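Chromosome-partitioning protein Spo0J (Thermus thermophilus HB27, PDB 1VZ0) binds the plasmid centromere-like site parS, stimulates the ATPase activity of Soj and is probably involved in chromosome partitioning. Local coordinates at residues C[76-79]-C[80-83]; C[199-202]-C[203-207]. All coordinates share one frame; numbering follows the deposited sequence.

Contact 1: C[76-79]-C[80-83]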
loop_
_atom_site.group_PDB
_atom_site.type_symbol
_atom_site.label_atom_id
_atom_site.label_comp_id
_atom_site.label_asym_id
_atom_site.label_seq_id
_atom_site.Cartn_x
_atom_site.Cartn_y
_atom_site.Cartn_z
ATOM N N ALA C 76 -0.578 -17.637 5.547
ATOM C CA ALA C 76 -1.031 -16.301 5.931
ATOM C C ALA C 76 -0.280 -15.792 7.160
ATOM O O ALA C 76 -0.013 -16.554 8.085
ATOM C CB ALA C 76 -2.532 -16.307 6.202
ATOM N N GLY C 77 0.048 -14.499 7.160
ATOM C CA GLY C 77 0.763 -13.892 8.274
ATOM C C GLY C 77 2.251 -13.740 8.007
ATOM O O GLY C 77 3.084 -14.028 8.870
ATOM N N GLU C 78 2.593 -13.270 6.813
ATOM C CA GLU C 78 3.988 -13.101 6.436
ATOM C C GLU C 78 4.779 -12.223 7.418
ATOM O O GLU C 78 5.854 -12.617 7.859
ATOM C CB GLU C 78 4.082 -12.530 5.012
ATOM C CG GLU C 78 5.436 -12.758 4.310
ATOM C CD GLU C 78 5.630 -14.197 3.815
ATOM O OE1 GLU C 78 4.718 -14.699 3.123
ATOM O OE2 GLU C 78 6.686 -14.820 4.100
ATOM N N ARG C 79 4.260 -11.047 7.768
ATOM C CA ARG C 79 4.982 -10.171 8.695
ATOM C C ARG C 79 5.108 -10.780 10.080
ATOM O O ARG C 79 6.146 -10.663 10.739
ATOM C CB ARG C 79 4.314 -8.794 8.772
ATOM C CG ARG C 79 4.874 -7.840 7.719
ATOM C CD ARG C 79 4.174 -6.488 7.685
ATOM N NE ARG C 79 4.412 -5.659 8.867
ATOM C CZ ARG C 79 5.480 -4.889 9.066
ATOM N NH1 ARG C 79 5.570 -4.183 10.185
ATOM N NH2 ARG C 79 6.452 -4.813 8.163
ATOM N N ARG C 80 4.043 -11.435 10.518
ATOM C CA ARG C 80 4.037 -12.090 11.809
ATOM C C ARG C 80 5.171 -13.125 11.760
ATOM O O ARG C 80 5.999 -13.219 12.669
ATOM C CB ARG C 80 2.686 -12.785 12.019
ATOM C CG ARG C 80 2.063 -12.553 13.381
ATOM C CD ARG C 80 0.969 -11.500 13.365
ATOM N NE ARG C 80 -0.288 -12.011 12.828
ATOM C CZ ARG C 80 -1.456 -11.375 12.910
ATOM N NH1 ARG C 80 -1.543 -10.192 13.510
ATOM N NH2 ARG C 80 -2.545 -11.922 12.386
ATOM N N TYR C 81 5.209 -13.872 10.662
ATOM C CA TYR C 81 6.197 -14.926 10.442
ATOM C C TYR C 81 7.631 -14.405 10.446
ATOM O O TYR C 81 8.498 -14.950 11.133
ATOM C CB TYR C 81 5.887 -15.626 9.114
ATOM C CG TYR C 81 6.951 -16.573 8.599
ATOM C CD1 TYR C 81 7.143 -17.830 9.175
ATOM C CD2 TYR C 81 7.747 -16.223 7.509
ATOM C CE1 TYR C 81 8.097 -18.714 8.675
ATOM C CE2 TYR C 81 8.701 -17.096 7.003
ATOM C CZ TYR C 81 8.870 -18.343 7.587
ATOM O OH TYR C 81 9.791 -19.229 7.073
ATOM N N ARG C 82 7.879 -13.346 9.686
ATOM C CA ARG C 82 9.218 -12.783 9.607
ATOM C C ARG C 82 9.668 -12.096 10.885
ATOM O O ARG C 82 10.859 -12.050 11.182
ATOM C CB ARG C 82 9.307 -11.833 8.412
ATOM C CG ARG C 82 9.022 -12.566 7.122
ATOM C CD ARG C 82 9.486 -11.837 5.891
ATOM N NE ARG C 82 9.255 -12.678 4.719
ATOM C CZ ARG C 82 9.922 -13.798 4.443
ATOM N NH1 ARG C 82 9.621 -14.492 3.354
ATOM N NH2 ARG C 82 10.901 -14.218 5.232
ATOM N N ALA C 83 8.718 -11.568 11.649
ATOM C CA ALA C 83 9.064 -10.916 12.902
ATOM C C ALA C 83 9.457 -11.995 13.909
ATOM O O ALA C 83 10.330 -11.786 14.748
ATOM C CB ALA C 83 7.885 -10.103 13.423
#

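Contact 2: C[199-202]-C[203-207]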
loop_
_atom_site.group_PDB
_atom_site.type_symbol
_atom_site.label_atom_id
_atom_site.label_comp_id
_atom_site.label_asym_id
_atom_site.label_seq_id
_atom_site.Cartn_x
_atom_site.Cartn_y
_atom_site.Cartn_z
ATOM N N LYS C 199 -5.167 21.066 -15.437
ATOM C CA LYS C 199 -6.082 22.073 -14.912
ATOM C C LYS C 199 -6.688 21.816 -13.532
ATOM O O LYS C 199 -7.474 22.629 -13.042
ATOM C CB LYS C 199 -7.191 22.316 -15.941
ATOM C CG LYS C 199 -6.643 22.687 -17.310
ATOM C CD LYS C 199 -7.730 22.812 -18.368
ATOM C CE LYS C 199 -7.131 23.251 -19.702
ATOM N NZ LYS C 199 -8.168 23.436 -20.758
ATOM N N GLY C 200 -6.319 20.710 -12.894
ATOM C CA GLY C 200 -6.859 20.409 -11.576
ATOM C C GLY C 200 -8.375 20.262 -11.572
ATOM O O GLY C 200 -9.055 20.642 -10.608
ATOM N N LEU C 201 -8.905 19.700 -12.656
ATOM C CA LEU C 201 -10.342 19.503 -12.807
ATOM C C LEU C 201 -11.001 18.682 -11.716
ATOM O O LEU C 201 -10.402 17.752 -11.172
ATOM C CB LEU C 201 -10.635 18.824 -14.139
ATOM C CG LEU C 201 -10.859 19.695 -15.364
ATOM C CD1 LEU C 201 -9.914 20.871 -15.338
ATOM C CD2 LEU C 201 -10.692 18.836 -16.620
ATOM N N SER C 202 -12.245 19.028 -11.402
ATOM C CA SER C 202 -13.009 18.274 -10.417
ATOM C C SER C 202 -13.653 17.112 -11.194
ATOM O O SER C 202 -13.599 17.077 -12.418
ATOM C CB SER C 202 -14.108 19.148 -9.804
ATOM O OG SER C 202 -15.080 19.503 -10.776
ATOM N N VAL C 203 -14.259 16.167 -10.489
ATOM C CA VAL C 203 -14.915 15.063 -11.166
ATOM C C VAL C 203 -16.009 15.612 -12.080
ATOM O O VAL C 203 -16.117 15.219 -13.247
ATOM C CB VAL C 203 -15.531 14.081 -10.157
ATOM C CG1 VAL C 203 -16.408 13.043 -10.884
ATOM C CG2 VAL C 203 -14.411 13.380 -9.393
ATOM N N ARG C 204 -16.807 16.533 -11.552
ATOM C CA ARG C 204 -17.889 17.140 -12.320
ATOM C C ARG C 204 -17.384 17.708 -13.647
ATOM O O ARG C 204 -17.978 17.469 -14.696
ATOM C CB ARG C 204 -18.551 18.261 -11.511
ATOM C CG ARG C 204 -19.706 18.957 -12.222
ATOM C CD ARG C 204 -20.184 20.155 -11.402
ATOM N NE ARG C 204 -21.240 20.926 -12.062
ATOM C CZ ARG C 204 -22.510 20.538 -12.165
ATOM N NH1 ARG C 204 -23.396 21.308 -12.788
ATOM N NH2 ARG C 204 -22.902 19.385 -11.636
ATOM N N GLN C 205 -16.298 18.471 -13.608
ATOM C CA GLN C 205 -15.788 19.033 -14.847
ATOM C C GLN C 205 -15.125 17.973 -15.718
ATOM O O GLN C 205 -15.040 18.146 -16.930
ATOM C CB GLN C 205 -14.842 20.219 -14.580
ATOM C CG GLN C 205 -13.958 20.081 -13.379
ATOM C CD GLN C 205 -13.507 21.426 -12.812
ATOM O OE1 GLN C 205 -12.734 21.475 -11.860
ATOM N NE2 GLN C 205 -13.995 22.516 -13.391
ATOM N N ALA C 206 -14.672 16.873 -15.119
ATOM C CA ALA C 206 -14.073 15.803 -15.920
ATOM C C ALA C 206 -15.208 15.146 -16.725
ATOM O O ALA C 206 -14.997 14.658 -17.827
ATOM C CB ALA C 206 -13.393 14.778 -15.031
ATOM N N GLU C 207 -16.413 15.150 -16.166
ATOM C CA GLU C 207 -17.570 14.584 -16.848
ATOM C C GLU C 207 -17.934 15.462 -18.052
ATOM O O GLU C 207 -18.439 14.978 -19.063
ATOM C CB GLU C 207 -18.768 14.501 -15.892
ATOM C CG GLU C 207 -18.633 13.470 -14.784
ATOM C CD GLU C 207 -19.791 13.521 -13.784
ATOM O OE1 GLU C 207 -19.802 12.720 -12.830
ATOM O OE2 GLU C 207 -20.695 14.363 -13.950
#

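Contact 1: C[76-79]-C[80-83]
The carboxylate of Glu-78 and the guanidinium of Arg-82, one helical turn apart, lie side by side with their planes 24° from each other. OE2 of Glu-78 forms the salt bridge with NH1 of Arg-82 at 3.0 Å and stands 3.4 Å from NE of Arg-82, so one oxygen lies close to two nitrogens of the group. The same OE2 approaches the Tyr-81 ring obliquely, 3.8 Å from CD2 of Tyr-81. Glu-78 has its CG anti to the backbone N (chi1 -160°) and its chain bent at chi2, which turns the carboxylate along the helix toward Arg-82, whose straight aliphatic part reaches out to meet it.

The backbone that carries these groups is the first turn of helix 78-86. Gly-77, the N-cap residue, has a positive phi of 100° that would press any CB against the preceding carbonyl, and its O takes the first bond of the turn from Tyr-81 N (2.8 Å). The next two carbonyls, of Glu-78 and Arg-79, accept from Arg-82 N and Ala-83 N.

Other polar ends reach the second subunit: the Tyr-81 hydroxyl meets its Ile-31 carbonyl, and the Arg-79 guanidinium is shared between its Glu-166 and Ala-43 O of helix 38-57 in the same chain. A long arginine suits position 80, its stem lying on Leu-59, Leu-60 and Leu-63 while its charged end meets Glu-172 of the second subunit. In the fold, the segment turns strand 71-76, paired through Ala-76 with Leu-64, into helix 78-86, and small Ala-83 fits closely against Leu-47, Leu-50 and Ile-54 of helix 38-57.

Contact 2: C[199-202]-C[203-207]
A capping box opens helix 203-207, Ser-202 facing Gln-205. The serine OG accepts a long bond from the backbone N of Gln-205 (3.3 Å), and the Gln-205 amide oxygen OE1 turns back to the backbone N of Ser-202. The model is too tight here, so the exact lengths of both bonds are doubtful. CG of Gln-205 lies between its backbone N and carbonyl carbon (chi1 37°), folding the extended remainder of the chain back over the turn.

The tightly packed side rests on Ala-206 and Leu-201. Ala-206 N bonds to Ser-202 O (2.9 Å), while the small, buried methyl of Ala-206 fits against His-177, Ala-180 and Ile-196. Leu-201 lies against the Gln-205 stem and packs on Ile-196 and Leu-209.

The solvent side is looser and holds Gln-205 itself, Arg-204 and Gly-200. Of the Arg-204 side chain, only CB comes near Ser-202, and its extended chain leads the guanidinium away from the cap. Gly-200, with a positive phi of 60°, lets the chain leave helix 189-199. If the modelled positions are right, a short hydroxyl and a longer amide would provide, between them, an acceptor for a helix N-H and one for the N-H of the cap residue itself.

Contacts 1 and 2 both mark the place where a chain segment enters a helix, yet they lie far apart, with centres 42 Å from each other and nearest atoms about 32 Å apart. They fall on opposite sides of the chain's centre, contact 1 in the ParB N-terminal domain and contact 2 in the ParB HTH domain; the probable DNA-binding helix-turn-helix, 137-156, falls between them in sequence. Contact 1 faces the second subunit, whereas no other chain of the assembly touches contact 2. Bound cobalt ions lie about 10 Å from the side chain of Glu-78 and about 6 Å from that of Val-203, too far for either to be a ligand of the metal.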